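Local coordinates for protein Beta/alpha-amylase (Paenibacillus polymyxa, PDB 3VOC) that removes maltose units from the non-reducing ends of starch chains through this family 14 beta-amylase domain, part of a longer precursor that also yields an alpha-amylase, at residues D112-A117 with R180-A185; W175-R180 with L283-N288; M287-M292 with P333-P338. One frame throughout, in Å; residues are numbered along the deposited sequence.

Contact 1 of 3, residues D112-A117 with R180-A185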
loop_
_atom_site.group_PDB
_atom_site.type_symbol
_atom_site.label_atom_id
_atom_site.label_comp_id
_atom_site.label_asym_id
_atom_site.label_seq_id
_atom_site.Cartn_x
_atom_site.Cartn_y
_atom_site.Cartn_z
ATOM N N ASP A 112 -7.892 15.900 6.614
ATOM C CA ASP A 112 -7.070 16.653 5.684
ATOM C C ASP A 112 -6.993 18.151 5.976
ATOM O O ASP A 112 -7.549 18.621 6.959
ATOM C CB ASP A 112 -7.461 16.354 4.223
ATOM C CG ASP A 112 -8.739 17.058 3.758
ATOM O OD1 ASP A 112 -9.294 17.939 4.446
ATOM O OD2 ASP A 112 -9.173 16.730 2.639
ATOM N N GLU A 113 -6.277 18.878 5.111
ATOM C CA GLU A 113 -6.059 20.319 5.247
ATOM C C GLU A 113 -7.350 21.132 5.347
ATOM O O GLU A 113 -7.346 22.213 5.932
ATOM C CB GLU A 113 -5.220 20.838 4.072
ATOM C CG GLU A 113 -3.825 20.201 3.976
ATOM C CD GLU A 113 -3.077 20.645 2.741
ATOM O OE1 GLU A 113 -3.375 21.742 2.202
ATOM O OE2 GLU A 113 -2.181 19.908 2.317
ATOM N N SER A 114 -8.444 20.603 4.796
ATOM C CA SER A 114 -9.743 21.294 4.795
ATOM C C SER A 114 -10.755 20.735 5.808
ATOM O O SER A 114 -11.929 21.128 5.805
ATOM C CB SER A 114 -10.352 21.260 3.384
ATOM O OG SER A 114 -9.423 21.734 2.419
ATOM N N GLY A 115 -10.312 19.806 6.654
ATOM C CA GLY A 115 -11.179 19.218 7.665
ATOM C C GLY A 115 -11.930 17.962 7.220
ATOM O O GLY A 115 -12.738 17.429 7.978
ATOM N N TYR A 116 -11.664 17.467 6.012
ATOM C CA TYR A 116 -12.336 16.249 5.556
ATOM C C TYR A 116 -11.797 14.999 6.257
ATOM O O TYR A 116 -10.588 14.746 6.236
ATOM C CB TYR A 116 -12.255 16.088 4.031
ATOM C CG TYR A 116 -13.051 14.895 3.536
ATOM C CD1 TYR A 116 -14.396 15.024 3.184
ATOM C CD2 TYR A 116 -12.458 13.632 3.449
ATOM C CE1 TYR A 116 -15.132 13.916 2.740
ATOM C CE2 TYR A 116 -13.168 12.532 3.016
ATOM C CZ TYR A 116 -14.506 12.678 2.663
ATOM O OH TYR A 116 -15.196 11.570 2.250
ATOM N N ALA A 117 -12.705 14.220 6.859
ATOM C CA ALA A 117 -12.333 13.022 7.625
ATOM C C ALA A 117 -12.348 11.785 6.726
ATOM O O ALA A 117 -13.328 11.548 6.000
ATOM C CB ALA A 117 -13.267 12.821 8.817
ATOM N N ARG A 180 -2.342 17.218 -6.306
ATOM C CA ARG A 180 -1.303 16.635 -5.449
ATOM C C ARG A 180 -1.929 15.960 -4.238
ATOM O O ARG A 180 -1.263 15.197 -3.535
ATOM C CB ARG A 180 -0.278 17.677 -4.990
ATOM C CG ARG A 180 -0.868 18.783 -4.159
ATOM C CD ARG A 180 0.024 19.256 -3.000
ATOM N NE ARG A 180 -0.819 20.168 -2.230
ATOM C CZ ARG A 180 -1.106 20.067 -0.939
ATOM N NH1 ARG A 180 -0.530 19.141 -0.174
ATOM N NH2 ARG A 180 -1.952 20.934 -0.402
ATOM N N GLY A 181 -3.208 16.249 -4.004
ATOM C CA GLY A 181 -3.878 15.788 -2.798
ATOM C C GLY A 181 -3.593 16.729 -1.649
ATOM O O GLY A 181 -3.247 17.911 -1.862
ATOM N N LYS A 182 -3.739 16.226 -0.423
ATOM C CA LYS A 182 -3.593 17.075 0.767
ATOM C C LYS A 182 -2.895 16.310 1.889
ATOM O O LYS A 182 -3.026 15.078 1.970
ATOM C CB LYS A 182 -4.966 17.572 1.258
ATOM C CG LYS A 182 -5.626 18.569 0.317
ATOM C CD LYS A 182 -7.031 18.952 0.736
ATOM C CE LYS A 182 -7.671 19.891 -0.310
ATOM N NZ LYS A 182 -9.066 20.263 0.106
ATOM N N PHE A 183 -2.158 17.042 2.735
ATOM C CA PHE A 183 -1.631 16.493 3.993
ATOM C C PHE A 183 -2.779 15.993 4.882
ATOM O O PHE A 183 -3.878 16.532 4.838
ATOM C CB PHE A 183 -0.776 17.532 4.746
ATOM C CG PHE A 183 0.531 17.857 4.068
ATOM C CD1 PHE A 183 0.806 19.152 3.653
ATOM C CD2 PHE A 183 1.495 16.880 3.867
ATOM C CE1 PHE A 183 2.008 19.461 3.020
ATOM C CE2 PHE A 183 2.717 17.183 3.231
ATOM C CZ PHE A 183 2.972 18.477 2.814
ATOM N N GLN A 184 -2.500 14.976 5.695
ATOM C CA GLN A 184 -3.529 14.212 6.403
ATOM C C GLN A 184 -3.234 14.137 7.899
ATOM O O GLN A 184 -3.396 13.080 8.538
ATOM C CB GLN A 184 -3.607 12.801 5.804
ATOM C CG GLN A 184 -3.973 12.773 4.310
ATOM C CD GLN A 184 -5.397 13.258 4.065
ATOM O OE1 GLN A 184 -6.299 12.952 4.840
ATOM N NE2 GLN A 184 -5.605 14.015 2.978
ATOM N N ALA A 185 -2.786 15.263 8.459
ATOM C CA ALA A 185 -2.359 15.307 9.846
ATOM C C ALA A 185 -3.166 16.326 10.639
ATOM O O ALA A 185 -2.624 16.985 11.534
ATOM C CB ALA A 185 -0.848 15.632 9.927
HETATM O O HOH W 1 -8.058 14.589 1.363
HETATM O O HOH W 2 -10.738 18.195 1.164
HETATM O O HOH W 3 -8.973 13.140 4.737
#

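Contact 2 of 3, residues W175-R180 with L283-N288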
loop_
_atom_site.group_PDB
_atom_site.type_symbol
_atom_site.label_atom_id
_atom_site.label_comp_id
_atom_site.label_asym_id
_atom_site.label_seq_id
_atom_site.Cartn_x
_atom_site.Cartn_y
_atom_site.Cartn_z
ATOM N N TRP A 175 -10.813 15.547 -4.535
ATOM C CA TRP A 175 -9.609 15.334 -5.343
ATOM C C TRP A 175 -9.977 14.870 -6.751
ATOM O O TRP A 175 -10.880 14.067 -6.916
ATOM C CB TRP A 175 -8.699 14.293 -4.686
ATOM C CG TRP A 175 -7.517 13.930 -5.519
ATOM C CD1 TRP A 175 -6.315 14.573 -5.546
ATOM C CD2 TRP A 175 -7.430 12.860 -6.474
ATOM N NE1 TRP A 175 -5.478 13.964 -6.465
ATOM C CE2 TRP A 175 -6.136 12.911 -7.043
ATOM C CE3 TRP A 175 -8.323 11.870 -6.913
ATOM C CZ2 TRP A 175 -5.703 11.998 -8.022
ATOM C CZ3 TRP A 175 -7.892 10.959 -7.890
ATOM C CH2 TRP A 175 -6.594 11.032 -8.432
ATOM N N SER A 176 -9.263 15.381 -7.751
ATOM C CA SER A 176 -9.245 14.765 -9.082
ATOM C C SER A 176 -7.833 14.827 -9.646
ATOM O O SER A 176 -7.057 15.736 -9.335
ATOM C CB SER A 176 -10.251 15.440 -10.034
ATOM O OG SER A 176 -9.936 16.805 -10.180
ATOM N N TYR A 177 -7.481 13.837 -10.456
ATOM C CA TYR A 177 -6.153 13.777 -11.048
ATOM C C TYR A 177 -5.973 15.039 -11.914
ATOM O O TYR A 177 -6.933 15.466 -12.557
ATOM C CB TYR A 177 -6.055 12.506 -11.885
ATOM C CG TYR A 177 -4.688 12.225 -12.463
ATOM C CD1 TYR A 177 -3.673 11.674 -11.668
ATOM C CD2 TYR A 177 -4.414 12.487 -13.814
ATOM C CE1 TYR A 177 -2.419 11.408 -12.196
ATOM C CE2 TYR A 177 -3.154 12.210 -14.366
ATOM C CZ TYR A 177 -2.164 11.669 -13.541
ATOM O OH TYR A 177 -0.919 11.399 -14.044
ATOM N N PRO A 178 -4.775 15.659 -11.914
ATOM C CA PRO A 178 -3.528 15.304 -11.223
ATOM C C PRO A 178 -3.282 16.104 -9.933
ATOM O O PRO A 178 -2.155 16.514 -9.679
ATOM C CB PRO A 178 -2.472 15.691 -12.258
ATOM C CG PRO A 178 -3.059 17.000 -12.871
ATOM C CD PRO A 178 -4.586 16.849 -12.775
ATOM N N GLY A 179 -4.326 16.327 -9.139
ATOM C CA GLY A 179 -4.194 17.071 -7.877
ATOM C C GLY A 179 -3.146 16.414 -6.990
ATOM O O GLY A 179 -3.039 15.180 -6.937
ATOM N N ARG A 180 -2.342 17.218 -6.306
ATOM C CA ARG A 180 -1.303 16.635 -5.449
ATOM C C ARG A 180 -1.929 15.960 -4.238
ATOM O O ARG A 180 -1.263 15.197 -3.535
ATOM C CB ARG A 180 -0.278 17.677 -4.990
ATOM C CG ARG A 180 -0.868 18.783 -4.159
ATOM C CD ARG A 180 0.024 19.256 -3.000
ATOM N NE ARG A 180 -0.819 20.168 -2.230
ATOM C CZ ARG A 180 -1.106 20.067 -0.939
ATOM N NH1 ARG A 180 -0.530 19.141 -0.174
ATOM N NH2 ARG A 180 -1.952 20.934 -0.402
ATOM N N LEU A 283 3.196 7.399 -6.443
ATOM C CA LEU A 283 2.597 8.731 -6.487
ATOM C C LEU A 283 3.346 9.550 -7.543
ATOM O O LEU A 283 4.108 10.473 -7.233
ATOM C CB LEU A 283 2.610 9.356 -5.086
ATOM C CG LEU A 283 1.822 8.549 -4.027
ATOM C CD1 LEU A 283 2.071 9.113 -2.635
ATOM C CD2 LEU A 283 0.305 8.595 -4.346
ATOM N N HIS A 284 3.126 9.147 -8.797
ATOM C CA HIS A 284 3.960 9.501 -9.937
ATOM C C HIS A 284 3.663 10.879 -10.540
ATOM O O HIS A 284 4.400 11.337 -11.410
ATOM C CB HIS A 284 3.846 8.424 -11.037
ATOM C CG HIS A 284 2.445 8.214 -11.540
ATOM N ND1 HIS A 284 1.851 9.042 -12.471
ATOM C CD2 HIS A 284 1.522 7.269 -11.237
ATOM C CE1 HIS A 284 0.620 8.625 -12.710
ATOM N NE2 HIS A 284 0.393 7.552 -11.972
ATOM N N TRP A 285 2.596 11.525 -10.089
ATOM C CA TRP A 285 2.204 12.814 -10.674
ATOM C C TRP A 285 2.640 13.992 -9.806
ATOM O O TRP A 285 2.870 13.829 -8.604
ATOM C CB TRP A 285 0.705 12.834 -10.985
ATOM C CG TRP A 285 -0.233 12.631 -9.827
ATOM C CD1 TRP A 285 -0.948 13.599 -9.180
ATOM C CD2 TRP A 285 -0.625 11.379 -9.231
ATOM N NE1 TRP A 285 -1.732 13.029 -8.200
ATOM C CE2 TRP A 285 -1.558 11.672 -8.217
ATOM C CE3 TRP A 285 -0.269 10.040 -9.454
ATOM C CZ2 TRP A 285 -2.138 10.678 -7.412
ATOM C CZ3 TRP A 285 -0.849 9.041 -8.647
ATOM C CH2 TRP A 285 -1.768 9.376 -7.640
ATOM N N GLN A 286 2.790 15.168 -10.422
ATOM C CA GLN A 286 3.419 16.341 -9.770
ATOM C C GLN A 286 4.867 16.109 -9.320
ATOM O O GLN A 286 5.387 16.827 -8.457
ATOM C CB GLN A 286 2.562 16.872 -8.608
ATOM C CG GLN A 286 1.103 17.137 -8.987
ATOM C CD GLN A 286 0.953 18.084 -10.179
ATOM O OE1 GLN A 286 1.903 18.753 -10.585
ATOM N NE2 GLN A 286 -0.240 18.123 -10.755
ATOM N N MET A 287 5.532 15.118 -9.913
ATOM C CA MET A 287 6.918 14.867 -9.569
ATOM C C MET A 287 7.804 16.058 -9.945
ATOM O O MET A 287 8.606 16.505 -9.127
ATOM C CB MET A 287 7.439 13.573 -10.231
ATOM C CG MET A 287 6.930 12.288 -9.549
ATOM S SD MET A 287 7.394 10.829 -10.513
ATOM C CE MET A 287 9.179 10.813 -10.268
ATOM N N ASN A 288 7.656 16.570 -11.166
ATOM C CA ASN A 288 8.521 17.655 -11.636
ATOM C C ASN A 288 7.795 18.992 -11.836
ATOM O O ASN A 288 8.247 19.828 -12.606
ATOM C CB ASN A 288 9.269 17.251 -12.926
ATOM C CG ASN A 288 8.329 16.935 -14.057
ATOM O OD1 ASN A 288 7.327 16.251 -13.855
ATOM N ND2 ASN A 288 8.642 17.422 -15.262
#

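Contact 3 of 3, residues M287-M292 with P333-P338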
loop_
_atom_site.group_PDB
_atom_site.type_symbol
_atom_site.label_atom_id
_atom_site.label_comp_id
_atom_site.label_asym_id
_atom_site.label_seq_id
_atom_site.Cartn_x
_atom_site.Cartn_y
_atom_site.Cartn_z
ATOM N N MET A 287 5.532 15.118 -9.913
ATOM C CA MET A 287 6.918 14.867 -9.569
ATOM C C MET A 287 7.804 16.058 -9.945
ATOM O O MET A 287 8.606 16.505 -9.127
ATOM C CB MET A 287 7.439 13.573 -10.231
ATOM C CG MET A 287 6.930 12.288 -9.549
ATOM S SD MET A 287 7.394 10.829 -10.513
ATOM C CE MET A 287 9.179 10.813 -10.268
ATOM N N ASN A 288 7.656 16.570 -11.166
ATOM C CA ASN A 288 8.521 17.655 -11.636
ATOM C C ASN A 288 7.795 18.992 -11.836
ATOM O O ASN A 288 8.247 19.828 -12.606
ATOM C CB ASN A 288 9.269 17.251 -12.926
ATOM C CG ASN A 288 8.329 16.935 -14.057
ATOM O OD1 ASN A 288 7.327 16.251 -13.855
ATOM N ND2 ASN A 288 8.642 17.422 -15.262
ATOM N N ASN A 289 6.686 19.190 -11.132
ATOM C CA ASN A 289 5.996 20.472 -11.123
ATOM C C ASN A 289 6.935 21.527 -10.524
ATOM O O ASN A 289 7.415 21.368 -9.409
ATOM C CB ASN A 289 4.698 20.366 -10.304
ATOM C CG ASN A 289 3.813 21.611 -10.417
ATOM O OD1 ASN A 289 2.617 21.514 -10.675
ATOM N ND2 ASN A 289 4.391 22.764 -10.185
ATOM N N PRO A 290 7.217 22.607 -11.277
ATOM C CA PRO A 290 8.170 23.605 -10.757
ATOM C C PRO A 290 7.725 24.247 -9.433
ATOM O O PRO A 290 8.570 24.541 -8.576
ATOM C CB PRO A 290 8.246 24.648 -11.879
ATOM C CG PRO A 290 6.984 24.468 -12.678
ATOM C CD PRO A 290 6.648 22.995 -12.580
ATOM N N ALA A 291 6.418 24.431 -9.259
ATOM C CA ALA A 291 5.853 25.131 -8.091
ATOM C C ALA A 291 5.609 24.207 -6.890
ATOM O O ALA A 291 5.577 24.673 -5.742
ATOM C CB ALA A 291 4.538 25.844 -8.480
ATOM N N MET A 292 5.423 22.915 -7.130
ATOM C CA MET A 292 5.216 21.954 -6.042
ATOM C C MET A 292 5.920 20.617 -6.316
ATOM O O MET A 292 5.256 19.566 -6.367
ATOM C CB MET A 292 3.716 21.759 -5.770
ATOM C CG MET A 292 2.891 21.344 -7.010
ATOM S SD MET A 292 1.217 20.746 -6.672
ATOM C CE MET A 292 0.562 22.199 -5.826
ATOM N N PRO A 333 -0.052 19.367 -17.578
ATOM C CA PRO A 333 -0.132 19.687 -16.157
ATOM C C PRO A 333 0.052 18.492 -15.198
ATOM O O PRO A 333 -0.024 18.687 -13.993
ATOM C CB PRO A 333 -1.551 20.239 -16.024
ATOM C CG PRO A 333 -2.351 19.406 -16.996
ATOM C CD PRO A 333 -1.381 19.038 -18.138
ATOM N N ASN A 334 0.270 17.283 -15.715
ATOM C CA ASN A 334 0.319 16.085 -14.851
ATOM C C ASN A 334 1.650 15.896 -14.139
ATOM O O ASN A 334 1.710 15.309 -13.031
ATOM C CB ASN A 334 -0.033 14.828 -15.654
ATOM C CG ASN A 334 -1.443 14.882 -16.213
ATOM O OD1 ASN A 334 -2.294 15.624 -15.709
ATOM N ND2 ASN A 334 -1.704 14.100 -17.247
ATOM N N TYR A 335 2.705 16.395 -14.789
ATOM C CA TYR A 335 4.073 16.297 -14.312
ATOM C C TYR A 335 4.367 14.886 -13.813
ATOM O O TYR A 335 4.810 14.687 -12.681
ATOM C CB TYR A 335 4.339 17.355 -13.240
ATOM C CG TYR A 335 4.342 18.767 -13.784
ATOM C CD1 TYR A 335 5.426 19.244 -14.535
ATOM C CD2 TYR A 335 3.258 19.618 -13.570
ATOM C CE1 TYR A 335 5.434 20.543 -15.048
ATOM C CE2 TYR A 335 3.257 20.927 -14.071
ATOM C CZ TYR A 335 4.350 21.380 -14.798
ATOM O OH TYR A 335 4.354 22.659 -15.304
ATOM N N SER A 336 4.114 13.915 -14.689
ATOM C CA SER A 336 4.090 12.503 -14.307
ATOM C C SER A 336 5.309 11.765 -14.855
ATOM O O SER A 336 5.503 11.693 -16.063
ATOM C CB SER A 336 2.802 11.851 -14.827
ATOM O OG SER A 336 2.817 10.456 -14.599
ATOM N N LEU A 337 6.110 11.192 -13.960
ATOM C CA LEU A 337 7.318 10.477 -14.358
ATOM C C LEU A 337 7.395 9.094 -13.687
ATOM O O LEU A 337 8.340 8.817 -12.954
ATOM C CB LEU A 337 8.561 11.320 -14.030
ATOM C CG LEU A 337 8.719 12.632 -14.806
ATOM C CD1 LEU A 337 9.755 13.542 -14.130
ATOM C CD2 LEU A 337 9.086 12.356 -16.282
ATOM N N PRO A 338 6.392 8.227 -13.942
ATOM C CA PRO A 338 6.324 6.938 -13.244
ATOM C C PRO A 338 7.478 6.014 -13.549
ATOM O O PRO A 338 7.861 5.235 -12.692
ATOM C CB PRO A 338 5.001 6.318 -13.743
ATOM C CG PRO A 338 4.713 7.024 -15.041
ATOM C CD PRO A 338 5.248 8.422 -14.855
#

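Contact 1 of 3, residues D112-A117 with R180-A185
The carboxylate of E113 and the guanidinium of R180 meet edge to edge, their planes 24° apart. Both terminal nitrogens of R180 converge on one oxygen, OE2 of E113, with NH2 at 2.9 Å and NH1 at 3.1 Å on its syn side. From the anti side the backbone N of F183 donates to the same OE2 at 2.9 Å, so three N-H groups grip it. OE2 also lies obliquely against the F183 ring, which packs edge-to-face with F245 and Y249 of helix 240-268. D229 takes NE of R180, and this second carboxylate would probably help to balance the guanidinium charge. K182 runs extended past D112 until NZ donates to OG of S114 at 2.8 Å; one water joins NZ to OD2 of D112, and another joins that OD2 to NE2 of Q184. With its CG between backbone N and carbonyl carbon (chi1 77°), D112 turns OD1 back to its own loop, where the N atoms of S114 and Y116 reach it from opposite faces. D112 to G115 form a type I turn with an Asx turn at D112; it links strands 110-111 and 117-118 of a small hairpin and docks on the loop after barrel strand 153-156.

Contact 2 of 3, residues W175-R180 with L283-N288
Two loops of the TIM barrel, those following strands 153-156 and 275-279, meet here beside H284, a residue that by similarity binds substrate. The indole of W285 is the centre of the contact. Y177 directs its ring edge at one face of that indole in a T-shaped (edge-to-face) pair, the centroids of the Y177 ring and the five-membered ring of W285 4.8 Å apart and the planes at 62°. CE1 of Y177 comes closest, 3.4 Å from CG of W285. Beyond it, OH of Y177 comes to 3.4 Å from CE1 of H284, at the imidazole edge, while ND1 of H284 is hydrogen-bonded to OG of S336. CE3 of W285 covers one face of the imidazole, and together these contacts would probably limit its rotation. W175 adds an apolar touch between the six-membered rings, and Y169 packs against both tryptophans.

The peptide groups of the 175-180 loop are fastened by side chains. O of G179 accepts from NE1 of W285 at 2.8 Å and from NE1 of W175, the two indoles arriving from opposite faces of the carbonyl plane; the cis peptide before P178 belongs to the same turn, closed by a backbone bond from G179 N to S176 O. In W285, CG sits between the backbone N and carbonyl carbon (chi1 60°), which sends the indole toward G179. Q286 folds at chi2, bringing P178 O into the plane of its amide; its NE2, also bonded to O of P333, donates to O of P178 at 2.7 Å, almost straight at 174°.

Contact 3 of 3, residues M287-M292 with P333-P338
O of Y335 accepts the backbone N-H of M287 at 2.9 Å, the one hydrogen bond between the two segments. The donor lies nearly along the C=O axis, although the bond bends to 134° at the hydrogen. OD1 of N288 also lies 3.2 Å from this oxygen, but both are acceptors; the amide is anchored instead through ND2, which bonds to O of G330.

Y335 gives the largest single share of the buried surface, its ring lying along the backbone of N288 to P290. CA of N289 stands over its centre, 3.6 Å from the centroid and 13° off the normal, a clear CH-pi contact. Toward the hydroxyl end, CD of P290 packs 3.6 Å from CZ of Y335, and at the other end OD1 of N288 meets the ring edge in plane, the amide standing at 78° to the ring. An alanine at Y335 would keep the backbone bond but is likely to leave N289 and P290 without their aromatic cover and let the 287-292 loop move more freely.

Further along the 333-338 segment, SD of M287 lies 3.3 Å from O of L337 and also packs on its CB, and the bend at chi3 turns CE back toward the same residue, while CD1 of L337 reaches the amide of N288. This is loop packing at the rim of the barrel: 287-292 leads from strand 275-279 toward helix 295-300, whereas the loop 333-338 leads from strand 318-321 into helix 338-352, with L337 at the N-cap and the M287 side chain also touching L341 of that helix.

From the N terminus, the chain first makes the hairpin turn 112-117 after barrel strand 73-79. Contact 1 closes when the loop after strand 153-156 returns to it at 180-185. Contact 2 opens at 175-180, before contact 1 has closed, so the two cross and share R180; it closes at 283-288, after helix 240-268 and strand 275-279. Contact 3 starts where contact 2 ends, sharing M287 and N288, and closes at 333-338, where helix 338-352 begins. Contacts 2 and 3 lie about 7 Å apart between centres and are also linked, probably, by a backbone hydrogen bond from Q286 to N334. The three contacts together tie the loops following the third to sixth barrel strands into one continuous chain.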